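Local coordinates for cystathionine gamma-lyase (Saccharomyces cerevisiae, PDB 1N8P), which binds pyridoxal-5'-phosphate and belongs to the Cys/Met metabolism family of PLP-dependent enzymes, here assembled from four copies of the chain, at residues Thr10-Ala15 with Arg248-Leu253; Thr83-Gln88 with Gln228-Ala233; Thr155-Val160 with Ser187-Phe192; His254-Gln259 with Val372-Thr377. One frame throughout, in Å; residues are numbered along the deposited sequence.

Contact 1 (Thr10-Ala15 with Arg248-Leu253)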
loop_
_atom_site.group_PDB
_atom_site.type_symbol
_atom_site.label_atom_id
_atom_site.label_comp_id
_atom_site.label_asym_id
_atom_site.label_seq_id
_atom_site.Cartn_x
_atom_site.Cartn_y
_atom_site.Cartn_z
ATOM N N THR A 10 -1.907 8.099 26.165
ATOM C CA THR A 10 -3.135 7.298 26.113
ATOM C C THR A 10 -4.035 7.778 24.984
ATOM O O THR A 10 -4.659 6.987 24.264
ATOM C CB THR A 10 -3.969 7.378 27.420
ATOM O OG1 THR A 10 -3.141 7.101 28.559
ATOM C CG2 THR A 10 -5.134 6.357 27.362
ATOM N N LYS A 11 -4.132 9.084 24.817
ATOM C CA LYS A 11 -4.970 9.563 23.742
ATOM C C LYS A 11 -4.364 9.182 22.401
ATOM O O LYS A 11 -5.084 8.776 21.498
ATOM C CB LYS A 11 -5.158 11.063 23.850
ATOM C CG LYS A 11 -6.247 11.462 24.846
ATOM C CD LYS A 11 -6.288 12.970 25.077
ATOM C CE LYS A 11 -5.729 13.352 26.442
ATOM N NZ LYS A 11 -5.779 14.833 26.610
ATOM N N ALA A 12 -3.035 9.284 22.289
ATOM C CA ALA A 12 -2.314 8.949 21.056
ATOM C C ALA A 12 -2.692 7.566 20.611
ATOM O O ALA A 12 -3.037 7.355 19.460
ATOM C CB ALA A 12 -0.813 9.017 21.278
ATOM N N ILE A 13 -2.641 6.622 21.535
ATOM C CA ILE A 13 -2.973 5.229 21.232
ATOM C C ILE A 13 -4.431 4.885 21.045
ATOM O O ILE A 13 -4.725 3.871 20.440
ATOM C CB ILE A 13 -2.471 4.281 22.337
ATOM C CG1 ILE A 13 -0.943 4.403 22.431
ATOM C CG2 ILE A 13 -3.003 2.821 22.090
ATOM C CD1 ILE A 13 -0.225 4.189 21.109
ATOM N N HIS A 14 -5.355 5.702 21.545
ATOM C CA HIS A 14 -6.769 5.338 21.433
ATOM C C HIS A 14 -7.703 6.332 20.799
ATOM O O HIS A 14 -8.707 5.933 20.206
ATOM C CB HIS A 14 -7.279 4.958 22.815
ATOM C CG HIS A 14 -6.544 3.806 23.427
ATOM N ND1 HIS A 14 -6.635 2.526 22.928
ATOM C CD2 HIS A 14 -5.697 3.744 24.473
ATOM C CE1 HIS A 14 -5.873 1.723 23.648
ATOM N NE2 HIS A 14 -5.294 2.436 24.596
ATOM N N ALA A 15 -7.397 7.618 20.909
ATOM C CA ALA A 15 -8.234 8.642 20.309
ATOM C C ALA A 15 -8.255 8.347 18.842
ATOM O O ALA A 15 -7.202 8.174 18.250
ATOM C CB ALA A 15 -7.641 9.990 20.527
ATOM N N ARG A 248 -0.997 5.918 11.842
ATOM C CA ARG A 248 -0.110 4.877 12.359
ATOM C C ARG A 248 1.240 5.405 12.841
ATOM O O ARG A 248 1.890 4.781 13.679
ATOM C CB ARG A 248 0.079 3.841 11.261
ATOM C CG ARG A 248 1.108 2.840 11.491
ATOM C CD ARG A 248 1.058 1.931 10.310
ATOM N NE ARG A 248 1.731 0.670 10.582
ATOM C CZ ARG A 248 2.988 0.569 10.984
ATOM N NH1 ARG A 248 3.729 1.681 11.175
ATOM N NH2 ARG A 248 3.511 -0.649 11.157
ATOM N N GLY A 249 1.667 6.553 12.324
ATOM C CA GLY A 249 2.915 7.115 12.782
ATOM C C GLY A 249 2.638 7.933 14.036
ATOM O O GLY A 249 3.454 8.021 14.972
ATOM N N LEU A 250 1.468 8.544 14.090
ATOM C CA LEU A 250 1.121 9.358 15.253
ATOM C C LEU A 250 1.128 8.575 16.593
ATOM O O LEU A 250 1.244 9.162 17.672
ATOM C CB LEU A 250 -0.239 10.007 14.986
ATOM C CG LEU A 250 -1.184 10.707 15.957
ATOM C CD1 LEU A 250 -2.297 11.265 15.101
ATOM C CD2 LEU A 250 -1.735 9.772 17.015
ATOM N N LYS A 251 1.033 7.250 16.530
ATOM C CA LYS A 251 1.002 6.432 17.758
ATOM C C LYS A 251 2.292 6.436 18.563
ATOM O O LYS A 251 2.308 5.969 19.700
ATOM C CB LYS A 251 0.647 4.966 17.427
ATOM C CG LYS A 251 -0.541 4.801 16.490
ATOM C CD LYS A 251 -1.781 4.341 17.211
ATOM C CE LYS A 251 -2.833 3.931 16.199
ATOM N NZ LYS A 251 -3.873 3.084 16.839
ATOM N N THR A 252 3.376 6.922 17.973
ATOM C CA THR A 252 4.663 6.954 18.663
ATOM C C THR A 252 5.136 8.398 18.789
ATOM O O THR A 252 6.220 8.655 19.292
ATOM C CB THR A 252 5.736 6.116 17.911
ATOM O OG1 THR A 252 5.581 6.292 16.504
ATOM C CG2 THR A 252 5.590 4.620 18.209
ATOM N N LEU A 253 4.297 9.338 18.352
ATOM C CA LEU A 253 4.619 10.753 18.400
ATOM C C LEU A 253 5.186 11.179 19.733
ATOM O O LEU A 253 6.156 11.950 19.788
ATOM C CB LEU A 253 3.383 11.599 18.129
ATOM C CG LEU A 253 3.442 13.129 18.256
ATOM C CD1 LEU A 253 4.406 13.741 17.255
ATOM C CD2 LEU A 253 2.038 13.668 17.999
#
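Ile-13, whose CD1 carries one side of the contact with Lys-251, also covers a face of the neighbouring His-14 ring: its CG2 stands 3.4 Å above the ring plane, over the centre. The two branches of this isoleucine do separate jobs. CG2 lies anti to the backbone N and stays with the imidazole, whereas CG1 lies beside that N (chi1 -61°) and carries CD1 to within 3.9 Å of Lys-251 CB. The side chains of Ile-13 and Lys-251 cross nearly at a right angle. The lysine bends at chi2 (-105°) and then reaches across the C-terminal end of helix 8-14, CD 4.0 Å from Ala-12 O. Next to it, the CD2 branch of Leu-250 approaches Ala-12 O at 3.7 Å and Ala-12 CB at 4.4 Å.

Segment 248-253 turns at the end of helix 240-250, where a type I beta turn runs from Leu-250 to Leu-253. Gly-249 O receives Thr-252 N at 3.2 Å and Thr-252 OG1 at 3.1 Å, both from the same face of its plane. Leu-67 of helix 55-67 packs on both Ala-12 and Leu-250, and in the second subunit Ile-374 packs on Ile-13. No polar bond joins the two segments; polar groups bond within their own segment, to Arg-256 and to the second subunit. Methyls and methylenes meet each other and backbone carbonyls, so the join is van der Waals, not directional.

Contact 2 (Thr83-Gln88 with Gln228-Ala233)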
loop_
_atom_site.group_PDB
_atom_site.type_symbol
_atom_site.label_atom_id
_atom_site.label_comp_id
_atom_site.label_asym_id
_atom_site.label_seq_id
_atom_site.Cartn_x
_atom_site.Cartn_y
_atom_site.Cartn_z
ATOM N N THR A 83 -3.446 25.614 4.580
ATOM C CA THR A 83 -3.288 27.047 4.760
ATOM C C THR A 83 -4.167 27.684 3.707
ATOM O O THR A 83 -4.733 28.760 3.903
ATOM C CB THR A 83 -1.841 27.469 4.495
ATOM O OG1 THR A 83 -0.999 26.983 5.549
ATOM C CG2 THR A 83 -1.733 28.970 4.392
ATOM N N ALA A 84 -4.276 26.986 2.580
ATOM C CA ALA A 84 -5.057 27.456 1.448
ATOM C C ALA A 84 -6.538 27.510 1.730
ATOM O O ALA A 84 -7.201 28.482 1.378
ATOM C CB ALA A 84 -4.795 26.582 0.221
ATOM N N THR A 85 -7.059 26.460 2.344
ATOM C CA THR A 85 -8.469 26.411 2.658
ATOM C C THR A 85 -8.775 27.533 3.642
ATOM O O THR A 85 -9.824 28.169 3.561
ATOM C CB THR A 85 -8.830 25.051 3.259
ATOM O OG1 THR A 85 -8.421 24.043 2.334
ATOM C CG2 THR A 85 -10.349 24.931 3.527
ATOM N N ILE A 86 -7.846 27.794 4.554
ATOM C CA ILE A 86 -8.059 28.843 5.530
ATOM C C ILE A 86 -8.077 30.228 4.865
ATOM O O ILE A 86 -8.908 31.077 5.200
ATOM C CB ILE A 86 -6.979 28.828 6.626
ATOM C CG1 ILE A 86 -6.970 27.481 7.353
ATOM C CG2 ILE A 86 -7.265 29.939 7.634
ATOM C CD1 ILE A 86 -5.957 27.418 8.555
ATOM N N LEU A 87 -7.180 30.467 3.920
ATOM C CA LEU A 87 -7.174 31.752 3.273
ATOM C C LEU A 87 -8.374 31.967 2.349
ATOM O O LEU A 87 -8.847 33.088 2.196
ATOM C CB LEU A 87 -5.883 31.932 2.498
ATOM C CG LEU A 87 -4.632 32.015 3.367
ATOM C CD1 LEU A 87 -3.399 31.965 2.493
ATOM C CD2 LEU A 87 -4.632 33.291 4.170
ATOM N N GLN A 88 -8.879 30.909 1.724
ATOM C CA GLN A 88 -10.002 31.076 0.812
ATOM C C GLN A 88 -11.321 31.101 1.562
ATOM O O GLN A 88 -12.363 31.363 0.971
ATOM C CB GLN A 88 -10.001 29.972 -0.260
ATOM C CG GLN A 88 -10.430 28.592 0.206
ATOM C CD GLN A 88 -9.887 27.466 -0.693
ATOM O OE1 GLN A 88 -10.326 26.312 -0.603
ATOM N NE2 GLN A 88 -8.917 27.798 -1.553
ATOM N N GLN A 228 -14.772 22.896 6.604
ATOM C CA GLN A 228 -15.011 21.549 6.096
ATOM C C GLN A 228 -15.774 21.681 4.775
ATOM O O GLN A 228 -15.660 20.816 3.889
ATOM C CB GLN A 228 -15.846 20.728 7.081
ATOM C CG GLN A 228 -16.618 19.585 6.438
ATOM C CD GLN A 228 -17.528 18.862 7.420
ATOM O OE1 GLN A 228 -17.095 17.989 8.166
ATOM N NE2 GLN A 228 -18.800 19.239 7.430
ATOM N N PHE A 229 -16.558 22.762 4.643
ATOM C CA PHE A 229 -17.319 22.966 3.421
ATOM C C PHE A 229 -16.291 23.090 2.314
ATOM O O PHE A 229 -16.189 22.207 1.482
ATOM C CB PHE A 229 -18.203 24.225 3.478
ATOM C CG PHE A 229 -18.992 24.471 2.196
ATOM C CD1 PHE A 229 -20.237 23.885 1.994
ATOM C CD2 PHE A 229 -18.459 25.253 1.172
ATOM C CE1 PHE A 229 -20.936 24.072 0.794
ATOM C CE2 PHE A 229 -19.156 25.438 -0.029
ATOM C CZ PHE A 229 -20.392 24.846 -0.216
ATOM N N LEU A 230 -15.516 24.170 2.321
ATOM C CA LEU A 230 -14.477 24.369 1.308
ATOM C C LEU A 230 -13.777 23.039 0.995
ATOM O O LEU A 230 -13.555 22.699 -0.178
ATOM C CB LEU A 230 -13.431 25.376 1.802
ATOM C CG LEU A 230 -13.823 26.852 1.815
ATOM C CD1 LEU A 230 -12.852 27.638 2.641
ATOM C CD2 LEU A 230 -13.839 27.388 0.391
ATOM N N GLN A 231 -13.457 22.287 2.050
ATOM C CA GLN A 231 -12.778 20.998 1.924
ATOM C C GLN A 231 -13.530 20.092 0.969
ATOM O O GLN A 231 -12.986 19.637 -0.040
ATOM C CB GLN A 231 -12.673 20.307 3.289
ATOM C CG GLN A 231 -11.956 18.957 3.280
ATOM C CD GLN A 231 -12.420 18.067 4.420
ATOM O OE1 GLN A 231 -11.634 17.343 5.023
ATOM N NE2 GLN A 231 -13.719 18.112 4.715
ATOM N N ASN A 232 -14.793 19.833 1.290
ATOM C CA ASN A 232 -15.601 18.961 0.463
ATOM C C ASN A 232 -15.756 19.493 -0.956
ATOM O O ASN A 232 -15.788 18.727 -1.913
ATOM C CB ASN A 232 -16.971 18.784 1.099
ATOM C CG ASN A 232 -17.879 17.927 0.268
ATOM O OD1 ASN A 232 -17.831 16.708 0.358
ATOM N ND2 ASN A 232 -18.710 18.558 -0.562
ATOM N N ALA A 233 -15.818 20.810 -1.094
ATOM C CA ALA A 233 -16.032 21.432 -2.400
ATOM C C ALA A 233 -14.803 21.646 -3.258
ATOM O O ALA A 233 -14.904 21.625 -4.483
ATOM C CB ALA A 233 -16.791 22.786 -2.238
#
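Leu-230, which meets Thr-85 and Gln-88, sits in a helical turn where Gln-228 O takes two N-H groups: Asn-232 N at 2.9 Å, the regular helical bond, and Gln-231 NE2 at 3.4 Å, a weak one (N-H...O angle 153°). Across the contact the leucine touches carbons and oxygens by van der Waals contact. In Thr-85 a chi1 of -56° puts OG1 beside the backbone N and CG2 anti to it; this methyl rests 3.6 Å from Leu-230 CB, while OG1 bonds Ala-81 O of its own helix. Gln-88 lies alongside the leucine, the two chains running in opposite directions. Its CG is 3.6 Å from Leu-230 CD1 and equally near CD2, and its OE1 passes 3.8 Å from CD2.

Helices 79-88 and 221-234 pack with segment axes 9.6 Å apart at 115°, one leucine fitting against two residues a single turn apart. Helix 79-88 begins with Gly-79 and Ser-80, which with Ser-78 line the pyridoxal-5'-phosphate pocket; the Thr-85 side chain is about 11 Å from the ligand. Asn-115 of the third subunit packs on Gln-88. Nothing polar pairs across, so the segments meet by packing alone, Gln-88 with its CG and amide flank.

Contact 3 (Thr155-Val160 with Ser187-Phe192)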
loop_
_atom_site.group_PDB
_atom_site.type_symbol
_atom_site.label_atom_id
_atom_site.label_comp_id
_atom_site.label_asym_id
_atom_site.label_seq_id
_atom_site.Cartn_x
_atom_site.Cartn_y
_atom_site.Cartn_z
ATOM N N THR A 155 6.985 32.902 20.181
ATOM C CA THR A 155 6.002 33.970 20.267
ATOM C C THR A 155 4.924 33.620 21.300
ATOM O O THR A 155 4.505 32.455 21.434
ATOM C CB THR A 155 5.294 34.241 18.900
ATOM O OG1 THR A 155 6.235 34.745 17.945
ATOM C CG2 THR A 155 4.192 35.265 19.064
ATOM N N ASP A 156 4.482 34.637 22.045
ATOM C CA ASP A 156 3.451 34.441 23.066
ATOM C C ASP A 156 2.034 34.468 22.465
ATOM O O ASP A 156 1.432 35.526 22.231
ATOM C CB ASP A 156 3.572 35.502 24.164
ATOM C CG ASP A 156 2.851 35.099 25.447
ATOM O OD1 ASP A 156 1.676 34.683 25.385
ATOM O OD2 ASP A 156 3.467 35.204 26.521
ATOM N N ILE A 157 1.513 33.278 22.218
ATOM C CA ILE A 157 0.181 33.136 21.653
ATOM C C ILE A 157 -0.891 33.925 22.424
ATOM O O ILE A 157 -1.849 34.413 21.831
ATOM C CB ILE A 157 -0.195 31.641 21.585
ATOM C CG1 ILE A 157 0.849 30.923 20.738
ATOM C CG2 ILE A 157 -1.576 31.458 20.977
ATOM C CD1 ILE A 157 0.715 29.428 20.701
ATOM N N GLN A 158 -0.716 34.058 23.738
ATOM C CA GLN A 158 -1.665 34.778 24.581
ATOM C C GLN A 158 -1.563 36.286 24.373
ATOM O O GLN A 158 -2.573 36.947 24.095
ATOM C CB GLN A 158 -1.418 34.454 26.044
ATOM C CG GLN A 158 -2.552 34.883 26.907
ATOM C CD GLN A 158 -3.823 34.313 26.416
ATOM O OE1 GLN A 158 -4.196 33.202 26.772
ATOM N NE2 GLN A 158 -4.502 35.053 25.568
ATOM N N LYS A 159 -0.354 36.835 24.509
ATOM C CA LYS A 159 -0.158 38.262 24.273
ATOM C C LYS A 159 -0.776 38.656 22.914
ATOM O O LYS A 159 -1.465 39.671 22.810
ATOM C CB LYS A 159 1.338 38.624 24.299
ATOM C CG LYS A 159 1.881 38.941 25.708
ATOM C CD LYS A 159 3.354 39.287 25.675
ATOM C CE LYS A 159 3.848 39.947 26.971
ATOM N NZ LYS A 159 3.766 39.129 28.226
ATOM N N VAL A 160 -0.558 37.849 21.878
ATOM C CA VAL A 160 -1.107 38.168 20.574
ATOM C C VAL A 160 -2.615 37.975 20.520
ATOM O O VAL A 160 -3.302 38.769 19.890
ATOM C CB VAL A 160 -0.431 37.339 19.435
ATOM C CG1 VAL A 160 -1.161 37.543 18.116
ATOM C CG2 VAL A 160 1.009 37.778 19.265
ATOM N N SER A 187 3.304 21.150 22.608
ATOM C CA SER A 187 2.462 22.300 22.838
ATOM C C SER A 187 1.070 22.227 22.243
ATOM O O SER A 187 0.819 21.523 21.270
ATOM C CB SER A 187 3.172 23.530 22.308
ATOM O OG SER A 187 2.393 24.690 22.528
ATOM N N ASN A 188 0.164 22.990 22.839
ATOM C CA ASN A 188 -1.234 23.044 22.406
ATOM C C ASN A 188 -1.707 24.492 22.314
ATOM O O ASN A 188 -2.421 24.974 23.210
ATOM C CB ASN A 188 -2.123 22.283 23.392
ATOM C CG ASN A 188 -1.936 20.797 23.310
ATOM O OD1 ASN A 188 -2.302 20.073 24.226
ATOM N ND2 ASN A 188 -1.389 20.327 22.202
ATOM N N PRO A 189 -1.331 25.188 21.217
ATOM C CA PRO A 189 -1.678 26.586 20.963
ATOM C C PRO A 189 -3.119 27.007 21.253
ATOM O O PRO A 189 -3.344 28.166 21.583
ATOM C CB PRO A 189 -1.271 26.779 19.497
ATOM C CG PRO A 189 -0.106 25.881 19.370
ATOM C CD PRO A 189 -0.553 24.641 20.087
ATOM N N LEU A 190 -4.096 26.109 21.139
ATOM C CA LEU A 190 -5.478 26.526 21.438
ATOM C C LEU A 190 -5.569 27.000 22.891
ATOM O O LEU A 190 -6.179 28.031 23.171
ATOM C CB LEU A 190 -6.487 25.400 21.203
ATOM C CG LEU A 190 -6.514 24.884 19.777
ATOM C CD1 LEU A 190 -7.745 23.994 19.553
ATOM C CD2 LEU A 190 -6.483 26.083 18.839
ATOM N N ASN A 191 -4.938 26.261 23.802
ATOM C CA ASN A 191 -4.929 26.614 25.215
ATOM C C ASN A 191 -4.248 27.936 25.423
ATOM O O ASN A 191 -3.852 28.260 26.531
ATOM C CB ASN A 191 -4.184 25.573 26.032
ATOM C CG ASN A 191 -4.756 24.211 25.870
ATOM O OD1 ASN A 191 -5.814 24.048 25.255
ATOM N ND2 ASN A 191 -4.074 23.206 26.421
ATOM N N PHE A 192 -4.090 28.707 24.365
ATOM C CA PHE A 192 -3.426 29.994 24.499
ATOM C C PHE A 192 -4.067 31.049 23.620
ATOM O O PHE A 192 -3.388 31.962 23.141
ATOM C CB PHE A 192 -1.935 29.881 24.160
ATOM C CG PHE A 192 -1.188 28.898 25.026
ATOM C CD1 PHE A 192 -1.134 27.545 24.680
ATOM C CD2 PHE A 192 -0.561 29.321 26.200
ATOM C CE1 PHE A 192 -0.474 26.639 25.481
ATOM C CE2 PHE A 192 0.113 28.415 27.030
ATOM C CZ PHE A 192 0.161 27.074 26.677
#
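Ile-157 opens helix 157-167 of the PLP-dependent aminotransferase-type fold, in the crossover that links parallel strands 139-144 and 174-178, and packs on the loop 187-192 ahead of strand 196-200. From the root outward, its CB lies 3.6 Å from Phe-192 CB, and the CG2 methyl meets the same Phe-192 carbon. The side chains of the two residues cross at about a right angle. CG1 sits beside the backbone N, and with chi2 at 173° the extended branch delivers CD1 to the flank of Pro-189, 3.5 Å from its CB and 3.9 Å from its CG. Val-177 of strand 174-178 touches both Ile-157 and Pro-189, seating the pair against the central sheet.

Gln-158 bends back at chi2 and lays OE1 against the Phe-192 carbonyl carbon C, 3.8 Å away, a van der Waals contact. The Phe-192 ring has Asn-188 C and Pro-189 C at its edge, in plane, within its own loop.

Asp-156 caps the helix that presents the isoleucine; its OD2 forms a salt bridge with Lys-297. Lys-159 N donates to Asp-156 OD1 at 3.1 Å along a nearly straight line (165°), arriving from above the carboxylate, 58° out of its plane.

Contact 4 (His254-Gln259 with Val372-Thr377)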
loop_
_atom_site.group_PDB
_atom_site.type_symbol
_atom_site.label_atom_id
_atom_site.label_comp_id
_atom_site.label_asym_id
_atom_site.label_seq_id
_atom_site.Cartn_x
_atom_site.Cartn_y
_atom_site.Cartn_z
ATOM N N HIS A 254 4.573 10.705 20.814
ATOM C CA HIS A 254 5.065 11.086 22.121
ATOM C C HIS A 254 6.414 10.455 22.418
ATOM O O HIS A 254 7.265 11.098 23.037
ATOM C CB HIS A 254 4.048 10.745 23.199
ATOM C CG HIS A 254 3.640 9.321 23.201
ATOM N ND1 HIS A 254 4.117 8.418 24.121
ATOM C CD2 HIS A 254 2.890 8.615 22.325
ATOM C CE1 HIS A 254 3.685 7.210 23.802
ATOM N NE2 HIS A 254 2.939 7.305 22.714
ATOM N N LEU A 255 6.640 9.215 22.002
ATOM C CA LEU A 255 7.960 8.630 22.257
ATOM C C LEU A 255 9.031 9.278 21.356
ATOM O O LEU A 255 10.104 9.632 21.814
ATOM C CB LEU A 255 7.940 7.123 22.046
ATOM C CG LEU A 255 6.973 6.410 22.995
ATOM C CD1 LEU A 255 7.063 4.916 22.783
ATOM C CD2 LEU A 255 7.308 6.764 24.437
ATOM N N ARG A 256 8.733 9.452 20.082
ATOM C CA ARG A 256 9.693 10.071 19.170
ATOM C C ARG A 256 10.046 11.496 19.572
ATOM O O ARG A 256 11.199 11.807 19.772
ATOM C CB ARG A 256 9.162 10.079 17.731
ATOM C CG ARG A 256 9.069 8.733 17.110
ATOM C CD ARG A 256 8.685 8.839 15.651
ATOM N NE ARG A 256 7.250 8.848 15.408
ATOM C CZ ARG A 256 6.523 9.947 15.276
ATOM N NH1 ARG A 256 7.101 11.117 15.380
ATOM N NH2 ARG A 256 5.231 9.872 14.980
ATOM N N VAL A 257 9.051 12.363 19.679
ATOM C CA VAL A 257 9.264 13.762 20.052
ATOM C C VAL A 257 9.951 13.966 21.396
ATOM O O VAL A 257 10.660 14.943 21.607
ATOM C CB VAL A 257 7.946 14.480 20.078
ATOM C CG1 VAL A 257 8.116 15.834 20.676
ATOM C CG2 VAL A 257 7.399 14.580 18.664
ATOM N N ARG A 258 9.734 13.034 22.312
ATOM C CA ARG A 258 10.335 13.107 23.639
ATOM C C ARG A 258 11.839 12.885 23.529
ATOM O O ARG A 258 12.619 13.526 24.214
ATOM C CB ARG A 258 9.715 12.025 24.560
ATOM C CG ARG A 258 10.052 12.131 26.045
ATOM C CD ARG A 258 9.294 13.269 26.674
ATOM N NE ARG A 258 9.722 13.541 28.041
ATOM C CZ ARG A 258 9.402 14.643 28.711
ATOM N NH1 ARG A 258 8.650 15.577 28.141
ATOM N NH2 ARG A 258 9.842 14.819 29.947
ATOM N N GLN A 259 12.225 11.961 22.660
ATOM C CA GLN A 259 13.614 11.602 22.454
ATOM C C GLN A 259 14.357 12.643 21.603
ATOM O O GLN A 259 15.455 13.076 21.932
ATOM C CB GLN A 259 13.655 10.251 21.771
ATOM C CG GLN A 259 15.039 9.734 21.503
ATOM C CD GLN A 259 15.723 9.378 22.750
ATOM O OE1 GLN A 259 15.139 8.746 23.613
ATOM N NE2 GLN A 259 16.978 9.771 22.877
ATOM N N VAL A 372 17.167 17.126 14.630
ATOM C CA VAL A 372 17.576 15.951 15.362
ATOM C C VAL A 372 16.540 14.817 15.269
ATOM O O VAL A 372 15.348 15.041 15.509
ATOM C CB VAL A 372 17.774 16.278 16.816
ATOM C CG1 VAL A 372 18.300 15.066 17.552
ATOM C CG2 VAL A 372 18.703 17.456 16.946
ATOM N N GLY A 373 17.015 13.610 14.915
ATOM C CA GLY A 373 16.170 12.427 14.788
ATOM C C GLY A 373 16.128 11.619 16.075
ATOM O O GLY A 373 16.250 12.197 17.166
ATOM N N ILE A 374 15.971 10.299 15.977
ATOM C CA ILE A 374 15.916 9.475 17.195
ATOM C C ILE A 374 17.024 8.424 17.359
ATOM O O ILE A 374 16.906 7.502 18.183
ATOM C CB ILE A 374 14.508 8.787 17.384
ATOM C CG1 ILE A 374 14.231 7.766 16.263
ATOM C CG2 ILE A 374 13.418 9.835 17.329
ATOM C CD1 ILE A 374 13.003 6.881 16.499
ATOM N N GLU A 375 18.106 8.574 16.593
ATOM C CA GLU A 375 19.257 7.673 16.711
ATOM C C GLU A 375 19.821 7.892 18.124
ATOM O O GLU A 375 19.336 8.745 18.844
ATOM C CB GLU A 375 20.336 8.016 15.665
ATOM C CG GLU A 375 19.871 8.123 14.185
ATOM C CD GLU A 375 19.311 9.484 13.854
ATOM O OE1 GLU A 375 19.253 9.842 12.663
ATOM O OE2 GLU A 375 18.912 10.205 14.783
ATOM N N ASP A 376 20.839 7.141 18.522
ATOM C CA ASP A 376 21.424 7.322 19.838
ATOM C C ASP A 376 21.897 8.790 20.053
ATOM O O ASP A 376 22.353 9.445 19.119
ATOM C CB ASP A 376 22.590 6.355 20.013
ATOM C CG ASP A 376 23.191 6.422 21.404
ATOM O OD1 ASP A 376 23.765 7.455 21.762
ATOM O OD2 ASP A 376 23.084 5.443 22.159
ATOM N N THR A 377 21.776 9.312 21.272
ATOM C CA THR A 377 22.185 10.691 21.554
ATOM C C THR A 377 23.680 10.949 21.430
ATOM O O THR A 377 24.087 11.924 20.822
ATOM C CB THR A 377 21.772 11.156 22.963
ATOM O OG1 THR A 377 20.350 11.247 23.052
ATOM C CG2 THR A 377 22.357 12.525 23.246
#
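Van der Waals contacts come first: Ile-374 fits its CG2 against helix 253-271, 3.8 Å from Arg-256 O and 4.3 Å from Arg-256 CB. That branch is beside the backbone N, while CG1 takes the position between N and the carbonyl carbon (chi1 65°). Gln-259, one turn along, adds its CG at 4.3 Å from Ile-374 CB.

Polar proximity without bonding is the second kind. Gln-259 bends at chi2 (69°) so that its amide nears Thr-377, yet NE2 stays 3.7 Å from Thr-377 OG1, and this hydroxyl instead bonds Ser-263 OG further along the same helix.

True polar anchors lie beyond the pair of segments. The Arg-256 guanidinium runs away from Ile-374 and meets Gly-249 O through NH2, Thr-252 OG1 through NE and Tyr-204 O through NH1, so three neutral acceptors fix its rotation. In the loop, Glu-375 OE1 takes Ser-340 N, and Asp-376 OD1, at the N-cap of helix 377-392, bonds weakly to Asp-378 N and Asp-379 N. Lys-251 of the second subunit packs on Ile-374.

The loop leaving strand 367-371 is thus laid on the long helix 253-271 through the Ile-374 side chain, set on the backbone and CB of Arg-256 and the stem of Gln-259. With its tip bonded elsewhere, the arginine offers this contact its CB and backbone, and its charge is probably moderated by the oxygens around it.

How the contacts relate
Contacts 1 and 2 are buried, whereas contacts 3 and 4 are only partly so. Contacts 1 and 4 are neighbours: helices 240-250 and 253-271 follow each other, Arg-256 NH2 probably bonds Gly-249 O, Ala-12 CB packs 3.9 Å from His-254 CD2, and both touch the second subunit. Contact 2 stands apart, its centre about 34 Å from that of contact 4, on opposite sides of the chain's centre, and touches the third subunit. Contact 3 belongs to one chain alone, with strand 174-178 as its floor. All four meet by packing. Their polar settings differ: a turn in contact 1, helical bonds in contact 2, an N-cap aspartate bonded within its segment in contact 3, a buried guanidinium and another N-cap in contact 4.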